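PDB 2Z8F: galacto-N-biose/lacto-N-biose I transporter substrate-binding protein from Bifidobacterium longum, which binds galacto-N-biose and lacto-N-biose I, and holds lacto-N-tetraose in this crystal, as the solute-binding component of a bifidobacterial ABC sugar transporter. Local coordinates for residues 137-142 / 266-271. Numbering follows the deposited sequence.
Sequences NKAEFE and SGEWQV
Asn137 meets Glu268 through its amide nitrogen. ND2 donates to Glu268 OE2 at 3.0 Å, and the bond is nearly straight (167°). The acceptor lies almost in the amide plane of Asn137, but OE2 is met on its anti side, somewhat out of the carboxylate plane. Amide and carboxylate planes stand 68° apart. The Glu268 chain is extended beyond CG, and its carboxylate carbon CD rests on Ala139 CB at 3.5 Å. The backbone adds a second bond, Lys138 N to Glu268 O, 2.9 Å. Asn137 CB sits 4.1 Å from the centroid of the Trp269 six-membered ring, almost on the ring normal, a CH-pi contact. Lys138 CB touches Gln270 CG, where the two side chains cross at an angle.

Asn137 and Trp269 are an antiparallel non-hydrogen-bonded pair, with both side chains on one face of the sheet. Strand 132-137 is the middle of three antiparallel strands, in a protein of the periplasmic-binding-protein clan. The strand ends here and runs straight into helix 138-143. Asn137 is the N-cap: its OD1 accepts from Glu140 N at 3.0 Å, with the donor above the carbonyl plane. CG lies anti to the backbone N (chi1 -175°), which lets one amide serve both helix and loop. With an alanine here, Glu140 N would probably lose its cap and Glu268 OE2 its amide donor.

A water donates to Glu268 OE2 at 2.6 Å and, over a longer 3.3 Å, to Glu140 OE2, bridging two carboxylates that would otherwise tend to repel. Behind the contact, the Trp269 indole is fixed by NE1 bonding to Thr264 O and by packing against Phe341 and Phe257.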
ATOM      1  N   ASN A 137      18.222  -9.016  -6.172  1.00 19.34           N
ATOM      2  CA  ASN A 137      19.669  -8.999  -5.932  1.00 20.24           C
ATOM      3  C   ASN A 137      20.412  -9.222  -7.239  1.00 20.60           C
ATOM      4  O   ASN A 137      20.484 -10.338  -7.750  1.00 20.30           O
ATOM      5  CB  ASN A 137      20.085 -10.014  -4.868  1.00 20.49           C
ATOM      6  CG  ASN A 137      21.558  -9.903  -4.533  1.00 21.75           C
ATOM      7  OD1 ASN A 137      22.374  -9.758  -5.425  1.00 22.09           O
ATOM      8  ND2 ASN A 137      21.897  -9.955  -3.250  1.00 23.06           N
ATOM      9  N   LYS A 138      20.960  -8.131  -7.774  1.00 21.36           N
ATOM     10  CA  LYS A 138      21.584  -8.153  -9.095  1.00 22.69           C
ATOM     11  C   LYS A 138      22.783  -9.100  -9.138  1.00 22.47           C
ATOM     12  O   LYS A 138      23.007  -9.774 -10.136  1.00 22.97           O
ATOM     13  CB  LYS A 138      21.983  -6.732  -9.512  1.00 22.81           C
ATOM     14  CG  LYS A 138      22.631  -6.678 -10.890  1.00 25.62           C
ATOM     15  CD  LYS A 138      22.481  -5.335 -11.555  1.00 31.63           C
ATOM     16  CE  LYS A 138      22.988  -5.420 -13.000  1.00 35.39           C
ATOM     17  NZ  LYS A 138      22.380  -4.379 -13.858  1.00 39.12           N
ATOM     18  N   ALA A 139      23.556  -9.147  -8.052  1.00 22.44           N
ATOM     19  CA  ALA A 139      24.705 -10.052  -7.967  1.00 23.06           C
ATOM     20  C   ALA A 139      24.299 -11.530  -8.043  1.00 23.13           C
ATOM     21  O   ALA A 139      24.967 -12.329  -8.708  1.00 23.77           O
ATOM     22  CB  ALA A 139      25.480  -9.783  -6.682  1.00 23.52           C
ATOM     23  N   GLU A 140      23.226 -11.885  -7.343  1.00 22.67           N
ATOM     24  CA  GLU A 140      22.742 -13.267  -7.336  1.00 23.10           C
ATOM     25  C   GLU A 140      22.111 -13.627  -8.688  1.00 23.49           C
ATOM     26  O   GLU A 140      22.222 -14.767  -9.140  1.00 24.10           O
ATOM     27  CB  GLU A 140      21.763 -13.516  -6.190  1.00 23.62           C
ATOM     28  CG  GLU A 140      22.370 -13.297  -4.784  1.00 25.13           C
ATOM     29  CD  GLU A 140      23.321 -14.404  -4.314  1.00 30.16           C
ATOM     30  OE1 GLU A 140      23.544 -15.408  -5.035  1.00 29.26           O
ATOM     31  OE2 GLU A 140      23.848 -14.260  -3.181  1.00 31.75           O
ATOM     32  N   PHE A 141      21.455 -12.661  -9.327  1.00 23.44           N
ATOM     33  CA  PHE A 141      20.947 -12.873 -10.685  1.00 23.57           C
ATOM     34  C   PHE A 141      22.097 -13.222 -11.615  1.00 24.33           C
ATOM     35  O   PHE A 141      21.987 -14.128 -12.433  1.00 25.08           O
ATOM     36  CB  PHE A 141      20.188 -11.644 -11.223  1.00 22.71           C
ATOM     37  CG  PHE A 141      18.702 -11.663 -10.932  1.00 21.42           C
ATOM     38  CD1 PHE A 141      18.231 -11.902  -9.643  1.00 21.35           C
ATOM     39  CD2 PHE A 141      17.769 -11.406 -11.939  1.00 21.98           C
ATOM     40  CE1 PHE A 141      16.874 -11.923  -9.351  1.00 21.03           C
ATOM     41  CE2 PHE A 141      16.382 -11.432 -11.654  1.00 20.55           C
ATOM     42  CZ  PHE A 141      15.937 -11.676 -10.354  1.00 20.04           C
ATOM     43  N   GLU A 142      23.191 -12.474 -11.499  1.00 25.98           N
ATOM     44  CA  GLU A 142      24.368 -12.684 -12.354  1.00 27.59           C
ATOM     45  C   GLU A 142      24.963 -14.074 -12.155  1.00 27.32           C
ATOM     46  O   GLU A 142      25.280 -14.752 -13.128  1.00 27.14           O
ATOM     47  CB  GLU A 142      25.405 -11.584 -12.128  1.00 28.02           C
ATOM     48  CG  GLU A 142      24.893 -10.177 -12.523  1.00 33.49           C
ATOM     49  CD  GLU A 142      24.804  -9.947 -14.037  1.00 39.97           C
ATOM     50  OE1 GLU A 142      25.558 -10.625 -14.787  1.00 41.61           O
ATOM     51  OE2 GLU A 142      23.991  -9.073 -14.461  1.00 40.97           O
ATOM     52  N   SER A 266      23.393  -6.246   1.022  1.00 25.92           N
ATOM     53  CA  SER A 266      23.651  -4.808   0.952  1.00 26.42           C
ATOM     54  C   SER A 266      24.704  -4.476  -0.110  1.00 25.94           C
ATOM     55  O   SER A 266      25.768  -5.101  -0.162  1.00 26.43           O
ATOM     56  CB  SER A 266      24.088  -4.255   2.315  1.00 26.01           C
ATOM     57  OG  SER A 266      24.430  -2.893   2.191  1.00 28.45           O
ATOM     58  N   GLY A 267      24.407  -3.497  -0.954  1.00 25.64           N
ATOM     59  CA  GLY A 267      25.258  -3.155  -2.076  1.00 25.77           C
ATOM     60  C   GLY A 267      24.915  -3.859  -3.379  1.00 25.75           C
ATOM     61  O   GLY A 267      25.422  -3.479  -4.445  1.00 26.30           O
ATOM     62  N   GLU A 268      24.059  -4.881  -3.311  1.00 25.53           N
ATOM     63  CA  GLU A 268      23.757  -5.688  -4.501  1.00 24.76           C
ATOM     64  C   GLU A 268      22.294  -5.608  -4.923  1.00 24.11           C
ATOM     65  O   GLU A 268      21.956  -5.978  -6.050  1.00 24.02           O
ATOM     66  CB  GLU A 268      24.112  -7.151  -4.260  1.00 25.29           C
ATOM     67  CG  GLU A 268      25.523  -7.351  -3.750  1.00 26.33           C
ATOM     68  CD  GLU A 268      25.793  -8.771  -3.304  1.00 28.07           C
ATOM     69  OE1 GLU A 268      26.961  -9.180  -3.431  1.00 32.10           O
ATOM     70  OE2 GLU A 268      24.869  -9.485  -2.830  1.00 26.67           O
ATOM     71  N   TRP A 269      21.438  -5.158  -4.014  1.00 23.08           N
ATOM     72  CA  TRP A 269      20.001  -5.027  -4.330  1.00 22.61           C
ATOM     73  C   TRP A 269      19.731  -3.878  -5.291  1.00 22.72           C
ATOM     74  O   TRP A 269      20.454  -2.873  -5.303  1.00 22.51           O
ATOM     75  CB  TRP A 269      19.150  -4.892  -3.075  1.00 22.41           C
ATOM     76  CG  TRP A 269      19.060  -6.141  -2.259  1.00 22.79           C
ATOM     77  CD1 TRP A 269      19.871  -6.503  -1.196  1.00 22.90           C
ATOM     78  CD2 TRP A 269      18.125  -7.208  -2.430  1.00 22.34           C
ATOM     79  NE1 TRP A 269      19.473  -7.722  -0.705  1.00 23.81           N
ATOM     80  CE2 TRP A 269      18.408  -8.176  -1.439  1.00 23.51           C
ATOM     81  CE3 TRP A 269      17.056  -7.433  -3.315  1.00 22.32           C
ATOM     82  CZ2 TRP A 269      17.668  -9.351  -1.309  1.00 23.63           C
ATOM     83  CZ3 TRP A 269      16.314  -8.630  -3.189  1.00 22.68           C
ATOM     84  CH2 TRP A 269      16.636  -9.568  -2.191  1.00 23.74           C
ATOM     85  N   GLN A 270      18.714  -4.062  -6.132  1.00 21.65           N
ATOM     86  CA  GLN A 270      18.282  -3.050  -7.084  1.00 21.07           C
ATOM     87  C   GLN A 270      16.757  -3.011  -7.119  1.00 20.57           C
ATOM     88  O   GLN A 270      16.094  -3.979  -6.716  1.00 19.95           O
ATOM     89  CB  GLN A 270      18.787  -3.377  -8.496  1.00 21.35           C
ATOM     90  CG  GLN A 270      20.294  -3.351  -8.675  1.00 22.38           C
ATOM     91  CD  GLN A 270      20.831  -1.933  -8.683  1.00 25.22           C
ATOM     92  OE1 GLN A 270      21.245  -1.405  -7.652  1.00 28.37           O
ATOM     93  NE2 GLN A 270      20.776  -1.295  -9.832  1.00 23.80           N
ATOM     94  N   VAL A 271      16.213  -1.892  -7.599  1.00 19.54           N
ATOM     95  CA  VAL A 271      14.779  -1.762  -7.848  1.00 18.94           C
ATOM     96  C   VAL A 271      14.587  -1.685  -9.357  1.00 18.44           C
ATOM     97  O   VAL A 271      15.311  -0.959 -10.051  1.00 20.01           O
ATOM     98  CB  VAL A 271      14.193  -0.510  -7.190  1.00 18.95           C
ATOM     99  CG1 VAL A 271      12.721  -0.316  -7.547  1.00 19.38           C
ATOM    100  CG2 VAL A 271      14.353  -0.595  -5.663  1.00 18.75           C
TER
HETATM  101  O   HOH W   1      25.329 -11.782  -1.608  1.00 44.35           O